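Local coordinates for protein isomaltodextranase (Arthrobacter globiformis, PDB 5AWO) that hydrolyses alpha-1,6-glucosidic linkages of polysaccharides such as dextran, releasing successive isomaltose units from the non-reducing chain ends, at residues P127-R132 with L169-V174; E327-M332 with A356-N361; A529-Y534 with W605-M610. All blocks are in the same frame, centred on the assembly; numbering follows the deposited sequence.

The three contacts come in series along the chain and none touches another. Interaction 1 pairs strands 129-131 and 169-172, a small two-stranded sheet that follows strand 120-124 of the TIM barrel and lies near the probable catalytic nucleophile. Interaction 2 belongs to the same barrel. It joins helix 326-339 to the loop after strand 343-345, the last of the eight parallel strands. The centres of these two are about 39 Å apart. Interaction 3 lies in the C-terminal carbohydrate-binding module, where strands 526-535 and 601-609 pair. Its centre is about 51 Å from that of interaction 1 and about 37 Å from that of interaction 2. The contacts thus sample the catalytic and the carbohydrate-binding parts of the enzyme.

Interaction 1: P127-R132 with L169-V174; sequences PLWVHR and LYWLDV
Leu172 N donates to Leu128 O over 2.8 Å. The same oxygen takes a CA-H...O contact from Trp171. Val130 and Tyr170 follow as an antiparallel hydrogen-bonded pair, with Tyr170 N 2.8 Å from Val130 O. The Tyr170 ring brings its edge to that oxygen. On the other face of this small sheet Trp129 and Trp171 run side by side and point the same way. Both have CG anti to the carbonyl carbon (chi1 -77° and -78°), which turns the two indoles out together. The five-membered ring of Trp129 and the six-membered ring of Trp171 form an offset stack, centroids 4.4 Å apart and planes 29° apart. Trp129 NE1 lies over the Trp171 face toward its rim, 3.3 Å from Trp171 CH2. Leu169 CD1 makes a CH-pi contact with the Trp129 five-membered ring, 3.9 Å from its centroid. Beside the strands Leu128 CD2 packs on Val174 CG1 at 3.6 Å. The Trp129 side chain is about 5 Å from that of Asp201, probably the nucleophile, and about 4 Å from an acetate ion, probably from the crystallisation liquor. Backbone bonds set the register, and stacking and CH-pi contacts fix the tilt of Trp129, an aromatic wall probably beside the catalytic pocket.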
loop_
_atom_site.group_PDB
_atom_site.type_symbol
_atom_site.label_atom_id
_atom_site.label_comp_id
_atom_site.label_asym_id
_atom_site.label_seq_id
_atom_site.Cartn_x
_atom_site.Cartn_y
_atom_site.Cartn_z
ATOM N N PRO A 127 -19.525 0.066 -1.170
ATOM C CA PRO A 127 -20.633 0.613 -1.977
ATOM C C PRO A 127 -21.419 -0.434 -2.744
ATOM O O PRO A 127 -22.352 -0.061 -3.487
ATOM C CB PRO A 127 -19.935 1.575 -2.897
ATOM C CG PRO A 127 -18.586 0.949 -3.106
ATOM C CD PRO A 127 -18.225 0.342 -1.783
ATOM N N LEU A 128 -21.097 -1.718 -2.566
ATOM C CA LEU A 128 -21.957 -2.792 -3.031
ATOM C C LEU A 128 -22.943 -3.278 -1.978
ATOM O O LEU A 128 -23.707 -4.227 -2.224
ATOM C CB LEU A 128 -21.158 -3.959 -3.630
ATOM C CG LEU A 128 -21.050 -3.726 -5.156
ATOM C CD1 LEU A 128 -20.042 -2.658 -5.489
ATOM C CD2 LEU A 128 -20.678 -5.007 -5.864
ATOM N N TRP A 129 -22.940 -2.660 -0.803
ATOM C CA TRP A 129 -23.959 -2.910 0.188
ATOM C C TRP A 129 -25.176 -2.072 -0.160
ATOM O O TRP A 129 -25.037 -0.871 -0.479
ATOM C CB TRP A 129 -23.509 -2.594 1.625
ATOM C CG TRP A 129 -22.616 -3.636 2.242
ATOM C CD1 TRP A 129 -22.643 -4.968 2.024
ATOM C CD2 TRP A 129 -21.578 -3.400 3.187
ATOM N NE1 TRP A 129 -21.659 -5.595 2.786
ATOM C CE2 TRP A 129 -20.991 -4.644 3.495
ATOM C CE3 TRP A 129 -21.091 -2.253 3.816
ATOM C CZ2 TRP A 129 -19.943 -4.773 4.408
ATOM C CZ3 TRP A 129 -20.024 -2.373 4.693
ATOM C CH2 TRP A 129 -19.458 -3.630 4.982
ATOM N N VAL A 130 -26.346 -2.690 -0.055
ATOM C CA VAL A 130 -27.610 -1.988 -0.204
ATOM C C VAL A 130 -28.437 -2.279 1.041
ATOM O O VAL A 130 -28.752 -3.459 1.316
ATOM C CB VAL A 130 -28.349 -2.470 -1.474
ATOM C CG1 VAL A 130 -29.561 -1.598 -1.725
ATOM C CG2 VAL A 130 -27.435 -2.476 -2.695
ATOM N N HIS A 131 -28.798 -1.264 1.801
ATOM C CA HIS A 131 -29.483 -1.531 3.062
ATOM C C HIS A 131 -30.907 -2.018 2.826
ATOM O O HIS A 131 -31.623 -1.461 1.996
ATOM C CB HIS A 131 -29.515 -0.313 3.984
ATOM C CG HIS A 131 -29.662 -0.687 5.416
ATOM N ND1 HIS A 131 -30.840 -1.169 5.950
ATOM C CD2 HIS A 131 -28.738 -0.804 6.398
ATOM C CE1 HIS A 131 -30.658 -1.466 7.223
ATOM N NE2 HIS A 131 -29.380 -1.271 7.513
ATOM N N ARG A 132 -31.336 -3.013 3.590
ATOM C CA ARG A 132 -32.692 -3.530 3.483
ATOM C C ARG A 132 -33.738 -2.416 3.671
ATOM O O ARG A 132 -34.776 -2.431 3.007
ATOM C CB ARG A 132 -32.909 -4.646 4.502
ATOM C CG ARG A 132 -34.224 -5.365 4.405
ATOM C CD ARG A 132 -34.211 -6.506 5.403
ATOM N NE ARG A 132 -35.460 -7.252 5.426
ATOM C CZ ARG A 132 -35.615 -8.446 5.990
ATOM N NH1 ARG A 132 -34.595 -9.047 6.591
ATOM N NH2 ARG A 132 -36.806 -9.050 5.958
ATOM N N LEU A 169 -28.180 -6.129 5.239
ATOM C CA LEU A 169 -27.532 -5.552 4.079
ATOM C C LEU A 169 -27.605 -6.539 2.938
ATOM O O LEU A 169 -27.260 -7.724 3.105
ATOM C CB LEU A 169 -26.035 -5.274 4.371
ATOM C CG LEU A 169 -25.717 -4.291 5.500
ATOM C CD1 LEU A 169 -24.244 -4.302 5.882
ATOM C CD2 LEU A 169 -26.148 -2.896 5.118
ATOM N N TYR A 170 -28.093 -6.110 1.773
ATOM C CA TYR A 170 -27.973 -6.911 0.585
ATOM C C TYR A 170 -26.629 -6.713 -0.070
ATOM O O TYR A 170 -26.046 -5.624 0.035
ATOM C CB TYR A 170 -29.031 -6.513 -0.459
ATOM C CG TYR A 170 -30.440 -6.910 -0.137
ATOM C CD1 TYR A 170 -31.280 -6.071 0.585
ATOM C CD2 TYR A 170 -30.949 -8.129 -0.570
ATOM C CE1 TYR A 170 -32.588 -6.451 0.885
ATOM C CE2 TYR A 170 -32.253 -8.508 -0.274
ATOM C CZ TYR A 170 -33.059 -7.658 0.446
ATOM O OH TYR A 170 -34.363 -8.029 0.743
ATOM N N TRP A 171 -26.151 -7.710 -0.798
ATOM C CA TRP A 171 -25.137 -7.467 -1.792
ATOM C C TRP A 171 -25.824 -7.030 -3.088
ATOM O O TRP A 171 -26.791 -7.644 -3.534
ATOM C CB TRP A 171 -24.311 -8.716 -2.081
ATOM C CG TRP A 171 -23.259 -9.055 -1.061
ATOM C CD1 TRP A 171 -23.117 -10.248 -0.404
ATOM C CD2 TRP A 171 -22.150 -8.241 -0.652
ATOM N NE1 TRP A 171 -22.030 -10.210 0.409
ATOM C CE2 TRP A 171 -21.406 -8.997 0.276
ATOM C CE3 TRP A 171 -21.715 -6.956 -0.974
ATOM C CZ2 TRP A 171 -20.240 -8.508 0.889
ATOM C CZ3 TRP A 171 -20.556 -6.466 -0.368
ATOM C CH2 TRP A 171 -19.836 -7.236 0.566
ATOM N N LEU A 172 -25.317 -5.960 -3.675
ATOM C CA LEU A 172 -25.784 -5.459 -4.963
ATOM C C LEU A 172 -25.634 -6.483 -6.048
ATOM O O LEU A 172 -24.647 -7.177 -6.097
ATOM C CB LEU A 172 -24.958 -4.216 -5.319
ATOM C CG LEU A 172 -25.140 -3.650 -6.736
ATOM C CD1 LEU A 172 -26.519 -3.060 -6.825
ATOM C CD2 LEU A 172 -24.067 -2.619 -7.033
ATOM N N ASP A 173 -26.632 -6.570 -6.933
ATOM C CA ASP A 173 -26.515 -7.341 -8.161
ATOM C C ASP A 173 -26.034 -6.431 -9.281
ATOM O O ASP A 173 -26.801 -5.635 -9.839
ATOM C CB ASP A 173 -27.845 -7.979 -8.535
ATOM C CG ASP A 173 -27.744 -8.822 -9.790
ATOM O OD1 ASP A 173 -26.678 -8.911 -10.430
ATOM O OD2 ASP A 173 -28.791 -9.408 -10.131
ATOM N N VAL A 174 -24.750 -6.530 -9.605
ATOM C CA VAL A 174 -24.134 -5.654 -10.608
ATOM C C VAL A 174 -24.651 -5.866 -12.032
ATOM O O VAL A 174 -24.339 -5.062 -12.925
ATOM C CB VAL A 174 -22.579 -5.694 -10.585
ATOM C CG1 VAL A 174 -22.056 -5.319 -9.212
ATOM C CG2 VAL A 174 -22.044 -7.049 -11.026
#

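Interaction 2: E327-M332 with A356-N361; sequences EERKTM and AWVYTN
Residues 327-332 form regular helix, while 356-359 have helical torsions without the regular bonds. The backbones come nearest at Lys330 and Val358, whose CA atoms are 6.2 Å apart. No hydrogen bond crosses between the segments, and the contact is mostly between side chains. Val358 is at its centre and points toward the helix. Its CG1 is anti to the backbone N (chi1 173°) and its CG2 lies beside that N, which sends the two methyls to different partners. Val358 CG2 rests against Arg329 CB at 3.7 Å, and Val358 CG1 meets Met332 CE, also at 3.7 Å. The same CG1 touches the backbone oxygen of Arg329. Within its own segment Val358 is set between two rings: CG2 lies over a face of Trp357, toward the rim, and CG1 over a face of Tyr359. The helix is part of 326-339, which links the seventh and eighth strands of the TIM barrel. The other segment belongs to the loop that leaves the eighth strand, and Asn361 N-caps the helix that comes next, 362-370. Trp357 reaches the helix with its benzo end. Lys330 CG comes to the edge of that ring, in its plane, 3.6 Å from Trp357 CZ3, and the two side chains cross at about a right angle. Beyond this point the lysine bends at chi3 (-66°), and Lys330 NZ forms a salt bridge with Glu327 OE2 at 3.0 Å, from above the carboxylate plane. Arg329 sends its guanidinium to Asp326, in a salt bridge, and to the carbonyl oxygens of Ala320 and Phe323. Only the aliphatic part of its side chain serves the contact. Met332 CE also touches Tyr359 CE1 at 3.9 Å. The hydroxyl of that tyrosine is hydrogen-bonded to Asp347, and Met333 of the same helix packs on both Val358 and Tyr359.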
loop_
_atom_site.group_PDB
_atom_site.type_symbol
_atom_site.label_atom_id
_atom_site.label_comp_id
_atom_site.label_asym_id
_atom_site.label_seq_id
_atom_site.Cartn_x
_atom_site.Cartn_y
_atom_site.Cartn_z
ATOM N N GLU A 327 9.273 -2.139 24.097
ATOM C CA GLU A 327 10.005 -2.658 22.951
ATOM C C GLU A 327 9.069 -3.241 21.903
ATOM O O GLU A 327 9.284 -3.048 20.707
ATOM C CB GLU A 327 11.093 -3.657 23.345
ATOM C CG GLU A 327 12.248 -3.067 24.163
ATOM C CD GLU A 327 13.021 -1.927 23.495
ATOM O OE1 GLU A 327 13.155 -1.837 22.238
ATOM O OE2 GLU A 327 13.527 -1.049 24.241
ATOM N N GLU A 328 8.044 -3.978 22.304
ATOM C CA GLU A 328 7.080 -4.478 21.340
ATOM C C GLU A 328 6.329 -3.336 20.632
ATOM O O GLU A 328 6.070 -3.401 19.439
ATOM C CB GLU A 328 6.058 -5.395 22.022
ATOM C CG GLU A 328 6.622 -6.752 22.444
ATOM C CD GLU A 328 5.591 -7.713 23.026
ATOM O OE1 GLU A 328 4.430 -7.274 23.208
ATOM O OE2 GLU A 328 5.931 -8.916 23.213
ATOM N N ARG A 329 5.969 -2.295 21.378
ATOM C CA ARG A 329 5.274 -1.153 20.786
ATOM C C ARG A 329 6.149 -0.501 19.725
ATOM O O ARG A 329 5.660 -0.174 18.630
ATOM C CB ARG A 329 4.871 -0.134 21.843
ATOM C CG ARG A 329 3.720 -0.567 22.710
ATOM C CD ARG A 329 3.431 0.436 23.842
ATOM N NE ARG A 329 3.936 -0.013 25.134
ATOM C CZ ARG A 329 3.399 -0.990 25.855
ATOM N NH1 ARG A 329 3.946 -1.347 27.024
ATOM N NH2 ARG A 329 2.329 -1.654 25.429
ATOM N N LYS A 330 7.434 -0.319 19.996
ATOM C CA LYS A 330 8.320 0.249 18.993
ATOM C C LYS A 330 8.414 -0.666 17.766
ATOM O O LYS A 330 8.422 -0.194 16.619
ATOM C CB LYS A 330 9.717 0.517 19.558
ATOM C CG LYS A 330 9.768 1.720 20.500
ATOM C CD LYS A 330 11.142 1.988 21.101
ATOM C CE LYS A 330 11.620 0.907 22.026
ATOM N NZ LYS A 330 12.906 1.351 22.639
ATOM N N THR A 331 8.463 -1.968 17.984
ATOM C CA THR A 331 8.483 -2.915 16.863
ATOM C C THR A 331 7.247 -2.859 15.972
ATOM O O THR A 331 7.369 -2.885 14.760
ATOM C CB THR A 331 8.757 -4.332 17.387
ATOM O OG1 THR A 331 10.105 -4.353 17.911
ATOM C CG2 THR A 331 8.583 -5.378 16.295
ATOM N N MET A 332 6.087 -2.778 16.589
ATOM C CA MET A 332 4.827 -2.563 15.871
ATOM C C MET A 332 4.953 -1.367 14.920
ATOM O O MET A 332 4.680 -1.467 13.716
ATOM C CB MET A 332 3.704 -2.347 16.911
ATOM C CG MET A 332 2.360 -1.956 16.335
ATOM S SD MET A 332 1.279 -1.256 17.584
ATOM C CE MET A 332 2.076 0.296 17.839
ATOM N N ALA A 356 1.332 7.544 23.805
ATOM C CA ALA A 356 1.347 8.480 22.665
ATOM C C ALA A 356 2.684 8.562 21.959
ATOM O O ALA A 356 2.773 8.679 20.730
ATOM C CB ALA A 356 0.930 9.880 23.121
ATOM N N TRP A 357 3.756 8.494 22.749
ATOM C CA TRP A 357 5.102 8.565 22.203
ATOM C C TRP A 357 5.403 7.579 21.043
ATOM O O TRP A 357 6.214 7.855 20.170
ATOM C CB TRP A 357 6.134 8.372 23.339
ATOM C CG TRP A 357 6.019 7.003 23.965
ATOM C CD1 TRP A 357 5.245 6.643 25.040
ATOM C CD2 TRP A 357 6.664 5.814 23.526
ATOM N NE1 TRP A 357 5.361 5.309 25.276
ATOM C CE2 TRP A 357 6.218 4.766 24.358
ATOM C CE3 TRP A 357 7.557 5.520 22.489
ATOM C CZ2 TRP A 357 6.671 3.462 24.209
ATOM C CZ3 TRP A 357 7.987 4.217 22.328
ATOM C CH2 TRP A 357 7.536 3.196 23.199
ATOM N N VAL A 358 4.740 6.417 21.047
ATOM C CA VAL A 358 4.953 5.365 20.030
ATOM C C VAL A 358 4.748 5.941 18.621
ATOM O O VAL A 358 5.448 5.614 17.648
ATOM C CB VAL A 358 3.930 4.180 20.240
ATOM C CG1 VAL A 358 3.988 3.136 19.109
ATOM C CG2 VAL A 358 4.171 3.501 21.599
ATOM N N TYR A 359 3.767 6.825 18.549
ATOM C CA TYR A 359 3.229 7.309 17.286
ATOM C C TYR A 359 3.836 8.647 16.857
ATOM O O TYR A 359 3.643 9.077 15.714
ATOM C CB TYR A 359 1.733 7.460 17.438
ATOM C CG TYR A 359 1.026 6.169 17.747
ATOM C CD1 TYR A 359 1.216 5.035 16.939
ATOM C CD2 TYR A 359 0.176 6.043 18.832
ATOM C CE1 TYR A 359 0.555 3.848 17.186
ATOM C CE2 TYR A 359 -0.492 4.857 19.086
ATOM C CZ TYR A 359 -0.292 3.757 18.271
ATOM O OH TYR A 359 -0.972 2.579 18.512
ATOM N N THR A 360 4.561 9.304 17.757
ATOM C CA THR A 360 4.939 10.710 17.573
ATOM C C THR A 360 6.453 10.951 17.568
ATOM O O THR A 360 6.907 12.073 17.841
ATOM C CB THR A 360 4.243 11.593 18.617
ATOM O OG1 THR A 360 4.660 11.198 19.934
ATOM C CG2 THR A 360 2.729 11.489 18.473
ATOM N N ASN A 361 7.252 9.941 17.245
ATOM C CA ASN A 361 8.683 10.147 17.026
ATOM C C ASN A 361 8.859 10.806 15.654
ATOM O O ASN A 361 8.598 10.207 14.618
ATOM C CB ASN A 361 9.418 8.807 17.107
ATOM C CG ASN A 361 10.903 8.902 16.820
ATOM O OD1 ASN A 361 11.367 9.729 16.047
ATOM N ND2 ASN A 361 11.653 8.005 17.401
#

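Interaction 3: A529-Y534 with W605-M610; sequences AIRYRY and WIELDM
Arg531 holds two carboxylates at the edge of its guanidinium. The Glu607 carboxylate stands nearly upright to it, with planes 82° apart. Arg531 NE and NH2 both reach Glu607 OE1 on its anti side, from opposite faces of the carboxylate plane, with NH2 at 2.9 Å. The Asp609 carboxylate is turned by 35° and is met end-on. Arg531 NH1 reaches Asp609 OD2 at 2.9 Å in an almost straight bond, and NH2 reaches OD1 at 3.0 Å. A bend at chi3 (-66°) brings the guanidinium to both acids. Glu607 OE2, over one face of Trp605, forms a salt bridge with Arg475. A leucine in place of Arg531 is likely to cost Asp609 its end-on charge partner and leave Glu607 to Arg475. Arg533 crosses the Trp605 indole obliquely: its CB makes a CH-pi contact over the opposite face, 3.5 Å from the six-membered ring centroid, and its CD is 3.4 Å from Trp605 NE1. Trp605 NE1 is hydrogen-bonded to Asp497, and Asp609 OD1 to Thr473. Away from the salt bridges, the face with Ile530, Tyr532, Ile606 and Leu608 is largely apolar. There Ile606 packs on Phe518 of strand 515-522 in the other sheet, within the beta-sandwich core of this CBM35 module.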
loop_
_atom_site.group_PDB
_atom_site.type_symbol
_atom_site.label_atom_id
_atom_site.label_comp_id
_atom_site.label_asym_id
_atom_site.label_seq_id
_atom_site.Cartn_x
_atom_site.Cartn_y
_atom_site.Cartn_z
ATOM N N ALA A 529 21.870 13.978 -16.157
ATOM C CA ALA A 529 22.609 12.790 -16.648
ATOM C C ALA A 529 22.277 11.452 -15.935
ATOM O O ALA A 529 22.509 11.303 -14.727
ATOM C CB ALA A 529 24.095 13.035 -16.548
ATOM N N ILE A 530 21.812 10.464 -16.698
ATOM C CA ILE A 530 21.408 9.164 -16.129
ATOM C C ILE A 530 22.248 7.995 -16.647
ATOM O O ILE A 530 22.678 8.002 -17.802
ATOM C CB ILE A 530 19.912 8.895 -16.374
ATOM C CG1 ILE A 530 19.488 7.551 -15.768
ATOM C CG2 ILE A 530 19.563 8.917 -17.866
ATOM C CD1 ILE A 530 17.998 7.444 -15.568
ATOM N N ARG A 531 22.469 6.991 -15.793
ATOM C CA ARG A 531 23.157 5.756 -16.163
ATOM C C ARG A 531 22.328 4.532 -15.770
ATOM O O ARG A 531 21.616 4.574 -14.766
ATOM C CB ARG A 531 24.546 5.688 -15.522
ATOM C CG ARG A 531 25.560 6.677 -16.105
ATOM C CD ARG A 531 26.919 6.597 -15.417
ATOM N NE ARG A 531 26.879 7.022 -14.014
ATOM C CZ ARG A 531 26.749 8.282 -13.590
ATOM N NH1 ARG A 531 26.656 9.304 -14.447
ATOM N NH2 ARG A 531 26.712 8.526 -12.278
ATOM N N TYR A 532 22.442 3.457 -16.545
ATOM C CA TYR A 532 21.699 2.210 -16.327
ATOM C C TYR A 532 22.673 1.030 -16.329
ATOM O O TYR A 532 23.287 0.736 -17.366
ATOM C CB TYR A 532 20.670 1.987 -17.451
ATOM C CG TYR A 532 19.791 3.148 -17.841
ATOM C CD1 TYR A 532 20.233 4.128 -18.744
ATOM C CD2 TYR A 532 18.470 3.242 -17.394
ATOM C CE1 TYR A 532 19.408 5.169 -19.125
ATOM C CE2 TYR A 532 17.642 4.290 -17.762
ATOM C CZ TYR A 532 18.101 5.262 -18.641
ATOM O OH TYR A 532 17.251 6.289 -18.993
ATOM N N ARG A 533 22.857 0.352 -15.195
ATOM C CA ARG A 533 23.679 -0.850 -15.182
ATOM C C ARG A 533 22.792 -2.036 -15.501
ATOM O O ARG A 533 21.778 -2.265 -14.816
ATOM C CB ARG A 533 24.435 -1.069 -13.858
ATOM C CG ARG A 533 25.488 -2.163 -13.946
ATOM C CD ARG A 533 26.410 -2.217 -12.738
ATOM N NE ARG A 533 27.600 -3.041 -12.987
ATOM C CZ ARG A 533 27.825 -4.273 -12.534
ATOM N NH1 ARG A 533 26.955 -4.906 -11.750
ATOM N NH2 ARG A 533 28.957 -4.890 -12.835
ATOM N N TYR A 534 23.180 -2.796 -16.518
ATOM C CA TYR A 534 22.304 -3.781 -17.133
ATOM C C TYR A 534 23.086 -5.002 -17.632
ATOM O O TYR A 534 24.311 -4.941 -17.789
ATOM C CB TYR A 534 21.570 -3.136 -18.324
ATOM C CG TYR A 534 22.455 -3.037 -19.554
ATOM C CD1 TYR A 534 23.356 -1.988 -19.701
ATOM C CD2 TYR A 534 22.432 -4.027 -20.525
ATOM C CE1 TYR A 534 24.192 -1.908 -20.811
ATOM C CE2 TYR A 534 23.268 -3.957 -21.634
ATOM C CZ TYR A 534 24.145 -2.902 -21.757
ATOM O OH TYR A 534 24.985 -2.835 -22.863
ATOM N N TRP A 605 20.759 -1.276 -11.570
ATOM C CA TRP A 605 20.522 0.006 -10.957
ATOM C C TRP A 605 20.440 1.120 -11.965
ATOM O O TRP A 605 20.811 0.921 -13.137
ATOM C CB TRP A 605 21.566 0.325 -9.876
ATOM C CG TRP A 605 23.073 0.199 -10.198
ATOM C CD1 TRP A 605 23.919 -0.703 -9.672
ATOM C CD2 TRP A 605 23.882 1.067 -11.028
ATOM N NE1 TRP A 605 25.219 -0.485 -10.116
ATOM C CE2 TRP A 605 25.210 0.598 -10.949
ATOM C CE3 TRP A 605 23.612 2.185 -11.820
ATOM C CZ2 TRP A 605 26.266 1.203 -11.657
ATOM C CZ3 TRP A 605 24.670 2.784 -12.524
ATOM C CH2 TRP A 605 25.968 2.286 -12.427
ATOM N N ILE A 606 19.892 2.250 -11.553
ATOM C CA ILE A 606 20.110 3.512 -12.248
ATOM C C ILE A 606 20.932 4.447 -11.357
ATOM O O ILE A 606 20.954 4.311 -10.126
ATOM C CB ILE A 606 18.811 4.211 -12.725
ATOM C CG1 ILE A 606 17.963 4.713 -11.546
ATOM C CG2 ILE A 606 17.993 3.286 -13.619
ATOM C CD1 ILE A 606 16.852 5.628 -11.981
ATOM N N GLU A 607 21.638 5.374 -11.992
ATOM C CA GLU A 607 22.345 6.443 -11.301
ATOM C C GLU A 607 21.975 7.769 -11.912
ATOM O O GLU A 607 21.830 7.872 -13.140
ATOM C CB GLU A 607 23.850 6.237 -11.360
ATOM C CG GLU A 607 24.376 5.355 -10.255
ATOM C CD GLU A 607 25.875 5.229 -10.260
ATOM O OE1 GLU A 607 26.530 5.947 -11.070
ATOM O OE2 GLU A 607 26.392 4.426 -9.458
ATOM N N LEU A 608 21.772 8.767 -11.060
ATOM C CA LEU A 608 21.536 10.131 -11.498
ATOM C C LEU A 608 22.636 11.011 -10.940
ATOM O O LEU A 608 23.177 10.742 -9.857
ATOM C CB LEU A 608 20.182 10.648 -11.018
ATOM C CG LEU A 608 18.934 10.225 -11.780
ATOM C CD1 LEU A 608 18.940 10.822 -13.188
ATOM C CD2 LEU A 608 18.796 8.708 -11.818
ATOM N N ASP A 609 22.975 12.055 -11.700
ATOM C CA ASP A 609 23.849 13.128 -11.235
ATOM C C ASP A 609 23.007 14.383 -11.098
ATOM O O ASP A 609 22.731 15.060 -12.083
ATOM C CB ASP A 609 24.987 13.368 -12.229
ATOM C CG ASP A 609 25.874 12.156 -12.416
ATOM O OD1 ASP A 609 25.977 11.308 -11.500
ATOM O OD2 ASP A 609 26.487 12.050 -13.489
ATOM N N MET A 610 22.576 14.682 -9.873
ATOM C CA MET A 610 21.679 15.809 -9.630
ATOM C C MET A 610 22.460 17.018 -9.129
ATOM O O MET A 610 23.673 16.941 -8.939
ATOM C CB MET A 610 20.541 15.426 -8.666
ATOM C CG MET A 610 20.953 14.835 -7.323
ATOM S SD MET A 610 19.518 14.327 -6.349
ATOM C CE MET A 610 18.992 12.858 -7.235
ATOM O OXT MET A 610 21.903 18.097 -8.925
HETATM O O HOH W 1 23.116 16.046 -14.589
#